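Local coordinates for Low temperature requirement C protein (Listeria monocytogenes, PDB 1Y9I) that probably acts as a phosphatidylglycerophosphatase, a lipid phosphatase, and binds a calcium and a magnesium ion side by side in a tetrameric helical bundle, at residues A[97-102]-A[141-146]; A[105-109]-A[149-153]. All coordinates share one frame; numbering follows the deposited sequence.

Interaction 1 (A[97-102]-A[141-146]); sequences VDEILA and TFLDDI. With MG (magnesium ion), chain F; CA (calcium ion), chain E.
Over one face of the Phe142 ring sits CB of Asp98, 3.9 Å from the ring centroid and 22° off its normal, a CH-pi contact displaced toward the rim. Leu101 reaches the same ring obliquely, CD2 lying 3.8 Å from Phe142 CD1. The other flat groups are carboxylates, and metals join them. That of Asp98 bridges the two ions: OD2 binds magnesium at 2.0 Å and also calcium, while OD1 goes to calcium alone, a reach made possible by the position of CG between backbone N and carbonyl carbon (chi1 46°). Glu99 grips calcium with both oxygens. The carboxylate planes of Asp145 and Asp98 are 65° apart, and their OD2 atoms come within 2.6 Å of each other because both bind magnesium. Magnesium is completed to six ligands by Thr141 O, Asp144 OD1 at a longer 2.5 Å and two waters; Tyr95 O adds to the calcium shell. This carboxylate-rich binuclear centre is consistent with the active site of a metal-dependent lipid phosphatase, if the family assignment holds. Behind it the helices close up, Ala102 CB meeting Asp145 CB at 3.4 Å, and a water donates to both Asp98 O and Phe142 O. Helix 59-76 backs Leu101 and Phe142, the Asp72 carboxylate accepting hydrogen bonds from the amides of Phe142 and Leu143; Tyr117 of helix 114-123 covers Ala102 and Asp145, and Val97 and Leu101 of a second subunit pack on Leu101 and Val97.

Interaction 2 (A[105-109]-A[149-153]); sequences IVNVY and AIAAA
Ile105 holds CG1 beside its backbone N (chi1 -69°), which turns the CG2 branch, opposite that N, onto the backbone of helix 143-160. Ile105 CG2 lies 3.8 Å from Ile150 N and 4.0 Å from Ile150 CG1. In Val106 the chi1 of 177° sends CG1 opposite the backbone N and leaves CG2 to do the touching, 3.7 Å from Ala149 CB. That methyl is met by two branched side chains, Ile105 CB approaching Ala149 CB as well, at 3.8 Å. Ala152 CB is a more distant neighbour of the same Val106 branch.

One turn on, Ala153 points its methyl at the main chain of 105-106, where Ala153 CB meets Ile105 O at 3.7 Å and faces the backbone of Val106; the two CA atoms of Val106 and Ala153 are only 4.7 Å apart. Ala149 and Ala153, with only a methyl each, are consistent with the close approach of the two helices in this all-helical fold, with van der Waals contact between methyl groups, side-chain branches and main chain carrying the interface. Tyr109 follows three residues after Val106. Its ring comes obliquely to the far end of the contact, Tyr109 CD2 lying 3.5 Å from Ala153 O and farther from the Ala153 methyl.

Neighbouring helices enclose the pair: Phe114 and Tyr117 of helix 114-123 pack on Val106, whereas Val61 and Ala64 of helix 59-76 touch Ile105. Val55 of helix 45-56 reaches Tyr109, Ile150 and Ala153, and the carbonyl of Tyr109 is hydrogen-bonded to Ser156 OG.

Interactions 1 and 2 are successive parts of one helix pairing, their centres 12 Å apart. Both join helix 97-106 to helix 143-160, and the segments alternate along the chain: 97-102, 105-109, 141-146, 149-153. Both helices therefore run from the metal end toward the apolar end. The contacts meet directly, Ala102 O lying 3.2 Å from Ala149 CB and Ile146 CG2 4.0 Å from Ile105 CD1. The character of the interface changes along the pair, from ligands that share ions to hydrocarbon packing, with the Ala149 side chain already about 10 Å from magnesium. The binuclear site is thus built at the beginning of a continuous, buried helix-helix interface.

Interaction 1 (A[97-102]-A[141-146])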
loop_
_atom_site.group_PDB
_atom_site.type_symbol
_atom_site.label_atom_id
_atom_site.label_comp_id
_atom_site.label_asym_id
_atom_site.label_seq_id
_atom_site.Cartn_x
_atom_site.Cartn_y
_atom_site.Cartn_z
ATOM N N VAL A 97 -10.320 -0.052 -8.114
ATOM C CA VAL A 97 -9.075 -0.320 -8.810
ATOM C C VAL A 97 -8.440 0.988 -9.285
ATOM O O VAL A 97 -7.214 1.095 -9.338
ATOM C CB VAL A 97 -9.286 -1.300 -10.007
ATOM C CG1 VAL A 97 -7.961 -1.563 -10.710
ATOM C CG2 VAL A 97 -9.856 -2.619 -9.494
ATOM N N ASP A 98 -9.263 1.991 -9.602
ATOM C CA ASP A 98 -8.729 3.276 -10.041
ATOM C C ASP A 98 -7.977 3.970 -8.900
ATOM O O ASP A 98 -6.952 4.610 -9.129
ATOM C CB ASP A 98 -9.836 4.195 -10.618
ATOM C CG ASP A 98 -11.096 4.252 -9.763
ATOM O OD1 ASP A 98 -11.618 3.189 -9.366
ATOM O OD2 ASP A 98 -11.586 5.377 -9.508
ATOM N N GLU A 99 -8.469 3.819 -7.674
ATOM C CA GLU A 99 -7.806 4.426 -6.517
ATOM C C GLU A 99 -6.501 3.677 -6.197
ATOM O O GLU A 99 -5.533 4.266 -5.716
ATOM C CB GLU A 99 -8.720 4.393 -5.287
ATOM C CG GLU A 99 -9.890 5.390 -5.315
ATOM C CD GLU A 99 -11.107 4.906 -6.109
ATOM O OE1 GLU A 99 -11.072 3.803 -6.687
ATOM O OE2 GLU A 99 -12.112 5.639 -6.155
ATOM N N ILE A 100 -6.486 2.376 -6.462
ATOM C CA ILE A 100 -5.304 1.552 -6.209
ATOM C C ILE A 100 -4.170 1.947 -7.153
ATOM O O ILE A 100 -3.029 2.151 -6.733
ATOM C CB ILE A 100 -5.633 0.045 -6.417
ATOM C CG1 ILE A 100 -6.449 -0.480 -5.232
ATOM C CG2 ILE A 100 -4.366 -0.759 -6.610
ATOM C CD1 ILE A 100 -5.697 -0.508 -3.927
ATOM N N LEU A 101 -4.491 2.051 -8.437
ATOM C CA LEU A 101 -3.496 2.420 -9.432
ATOM C C LEU A 101 -2.904 3.796 -9.125
ATOM O O LEU A 101 -1.689 3.987 -9.192
ATOM C CB LEU A 101 -4.136 2.425 -10.822
ATOM C CG LEU A 101 -3.250 2.865 -11.983
ATOM C CD1 LEU A 101 -2.088 1.894 -12.154
ATOM C CD2 LEU A 101 -4.096 2.933 -13.246
ATOM N N ALA A 102 -3.766 4.748 -8.781
ATOM C CA ALA A 102 -3.329 6.105 -8.475
ATOM C C ALA A 102 -2.463 6.189 -7.215
ATOM O O ALA A 102 -1.581 7.050 -7.110
ATOM C CB ALA A 102 -4.535 7.016 -8.339
ATOM N N THR A 141 -12.880 7.671 -15.122
ATOM C CA THR A 141 -12.825 6.864 -13.918
ATOM C C THR A 141 -11.398 6.723 -13.382
ATOM O O THR A 141 -11.165 6.829 -12.176
ATOM C CB THR A 141 -13.424 5.480 -14.200
ATOM O OG1 THR A 141 -14.803 5.643 -14.567
ATOM C CG2 THR A 141 -13.323 4.580 -12.976
ATOM N N PHE A 142 -10.446 6.489 -14.273
ATOM C CA PHE A 142 -9.051 6.346 -13.856
ATOM C C PHE A 142 -8.293 7.667 -13.878
ATOM O O PHE A 142 -7.444 7.921 -13.020
ATOM C CB PHE A 142 -8.337 5.347 -14.756
ATOM C CG PHE A 142 -8.667 3.931 -14.447
ATOM C CD1 PHE A 142 -7.895 3.209 -13.543
ATOM C CD2 PHE A 142 -9.785 3.324 -15.017
ATOM C CE1 PHE A 142 -8.232 1.902 -13.205
ATOM C CE2 PHE A 142 -10.132 2.015 -14.682
ATOM C CZ PHE A 142 -9.353 1.306 -13.775
ATOM N N LEU A 143 -8.598 8.512 -14.853
ATOM C CA LEU A 143 -7.905 9.783 -14.975
ATOM C C LEU A 143 -8.103 10.742 -13.802
ATOM O O LEU A 143 -7.166 11.472 -13.447
ATOM C CB LEU A 143 -8.291 10.480 -16.282
ATOM C CG LEU A 143 -7.534 11.789 -16.550
ATOM C CD1 LEU A 143 -6.033 11.542 -16.495
ATOM C CD2 LEU A 143 -7.929 12.343 -17.911
ATOM N N ASP A 144 -9.293 10.771 -13.202
ATOM C CA ASP A 144 -9.476 11.685 -12.075
ATOM C C ASP A 144 -8.521 11.345 -10.928
ATOM O O ASP A 144 -7.919 12.247 -10.336
ATOM C CB ASP A 144 -10.936 11.728 -11.579
ATOM C CG ASP A 144 -11.546 10.358 -11.359
ATOM O OD1 ASP A 144 -10.804 9.375 -11.157
ATOM O OD2 ASP A 144 -12.794 10.275 -11.371
ATOM N N ASP A 145 -8.367 10.054 -10.630
ATOM C CA ASP A 145 -7.458 9.609 -9.569
ATOM C C ASP A 145 -6.017 9.908 -9.960
ATOM O O ASP A 145 -5.206 10.325 -9.130
ATOM C CB ASP A 145 -7.575 8.100 -9.344
ATOM C CG ASP A 145 -8.961 7.673 -8.954
ATOM O OD1 ASP A 145 -9.358 7.916 -7.799
ATOM O OD2 ASP A 145 -9.654 7.090 -9.814
ATOM N N ILE A 146 -5.694 9.672 -11.229
ATOM C CA ILE A 146 -4.345 9.909 -11.726
ATOM C C ILE A 146 -3.921 11.369 -11.540
ATOM O O ILE A 146 -2.827 11.654 -11.054
ATOM C CB ILE A 146 -4.238 9.520 -13.225
ATOM C CG1 ILE A 146 -4.247 7.991 -13.363
ATOM C CG2 ILE A 146 -2.989 10.123 -13.840
ATOM C CD1 ILE A 146 -4.347 7.486 -14.806
HETATM MG MG MG F . -11.745 7.245 -10.274
HETATM CA CA CA E . -13.255 4.164 -7.845
HETATM O O HOH W 1 -6.198 5.782 -11.719
HETATM O O HOH W 2 -13.545 7.978 -10.629
HETATM O O HOH W 3 -14.205 6.476 -8.121
HETATM O O HOH W 4 -14.816 4.271 -5.929
HETATM O O HOH W 5 -14.921 3.854 -9.536
HETATM O O HOH W 6 -11.757 8.021 -8.346
#

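Interaction 2 (A[105-109]-A[149-153])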
loop_
_atom_site.group_PDB
_atom_site.type_symbol
_atom_site.label_atom_id
_atom_site.label_comp_id
_atom_site.label_asym_id
_atom_site.label_seq_id
_atom_site.Cartn_x
_atom_site.Cartn_y
_atom_site.Cartn_z
ATOM N N ILE A 105 1.125 6.188 -7.800
ATOM C CA ILE A 105 1.704 7.448 -8.250
ATOM C C ILE A 105 2.074 8.235 -6.999
ATOM O O ILE A 105 3.166 8.780 -6.891
ATOM C CB ILE A 105 0.692 8.264 -9.086
ATOM C CG1 ILE A 105 0.441 7.555 -10.422
ATOM C CG2 ILE A 105 1.209 9.683 -9.305
ATOM C CD1 ILE A 105 -0.641 8.228 -11.276
ATOM N N VAL A 106 1.157 8.276 -6.041
ATOM C CA VAL A 106 1.420 8.989 -4.792
ATOM C C VAL A 106 2.658 8.431 -4.094
ATOM O O VAL A 106 3.516 9.181 -3.606
ATOM C CB VAL A 106 0.234 8.853 -3.815
ATOM C CG1 VAL A 106 0.562 9.550 -2.495
ATOM C CG2 VAL A 106 -1.019 9.445 -4.430
ATOM N N ASN A 107 2.742 7.107 -4.038
ATOM C CA ASN A 107 3.848 6.441 -3.366
ATOM C C ASN A 107 5.246 6.784 -3.838
ATOM O O ASN A 107 6.206 6.593 -3.090
ATOM C CB ASN A 107 3.651 4.927 -3.419
ATOM C CG ASN A 107 2.958 4.405 -2.185
ATOM O OD1 ASN A 107 2.146 3.477 -2.252
ATOM N ND2 ASN A 107 3.279 4.997 -1.039
ATOM N N VAL A 108 5.375 7.283 -5.064
ATOM C CA VAL A 108 6.694 7.636 -5.573
ATOM C C VAL A 108 7.374 8.653 -4.660
ATOM O O VAL A 108 8.604 8.748 -4.629
ATOM C CB VAL A 108 6.616 8.197 -7.010
ATOM C CG1 VAL A 108 8.000 8.541 -7.508
ATOM C CG2 VAL A 108 5.988 7.163 -7.930
ATOM N N TYR A 109 6.579 9.423 -3.922
ATOM C CA TYR A 109 7.148 10.385 -2.991
ATOM C C TYR A 109 6.744 10.129 -1.540
ATOM O O TYR A 109 6.804 11.023 -0.697
ATOM C CB TYR A 109 6.819 11.820 -3.427
ATOM C CG TYR A 109 7.710 12.275 -4.563
ATOM C CD1 TYR A 109 9.068 12.521 -4.347
ATOM C CD2 TYR A 109 7.221 12.390 -5.865
ATOM C CE1 TYR A 109 9.917 12.863 -5.395
ATOM C CE2 TYR A 109 8.066 12.732 -6.924
ATOM C CZ TYR A 109 9.412 12.965 -6.677
ATOM O OH TYR A 109 10.261 13.283 -7.713
ATOM N N ALA A 149 -3.560 12.227 -7.899
ATOM C CA ALA A 149 -2.354 11.588 -7.374
ATOM C C ALA A 149 -1.074 12.298 -7.817
ATOM O O ALA A 149 -0.122 12.415 -7.043
ATOM C CB ALA A 149 -2.311 10.130 -7.797
ATOM N N ILE A 150 -1.038 12.749 -9.064
ATOM C CA ILE A 150 0.139 13.462 -9.552
ATOM C C ILE A 150 0.286 14.754 -8.741
ATOM O O ILE A 150 1.390 15.138 -8.370
ATOM C CB ILE A 150 0.014 13.801 -11.057
ATOM C CG1 ILE A 150 0.150 12.522 -11.891
ATOM C CG2 ILE A 150 1.112 14.789 -11.471
ATOM C CD1 ILE A 150 -0.244 12.678 -13.355
ATOM N N ALA A 151 -0.838 15.409 -8.460
ATOM C CA ALA A 151 -0.822 16.645 -7.673
ATOM C C ALA A 151 -0.302 16.381 -6.258
ATOM O O ALA A 151 0.541 17.123 -5.740
ATOM C CB ALA A 151 -2.231 17.243 -7.614
ATOM N N ALA A 152 -0.810 15.323 -5.635
ATOM C CA ALA A 152 -0.404 14.961 -4.285
ATOM C C ALA A 152 1.068 14.564 -4.237
ATOM O O ALA A 152 1.779 14.903 -3.292
ATOM C CB ALA A 152 -1.274 13.816 -3.764
ATOM N N ALA A 153 1.523 13.829 -5.246
ATOM C CA ALA A 153 2.917 13.416 -5.292
ATOM C C ALA A 153 3.797 14.653 -5.448
ATOM O O ALA A 153 4.836 14.773 -4.787
ATOM C CB ALA A 153 3.148 12.450 -6.457
#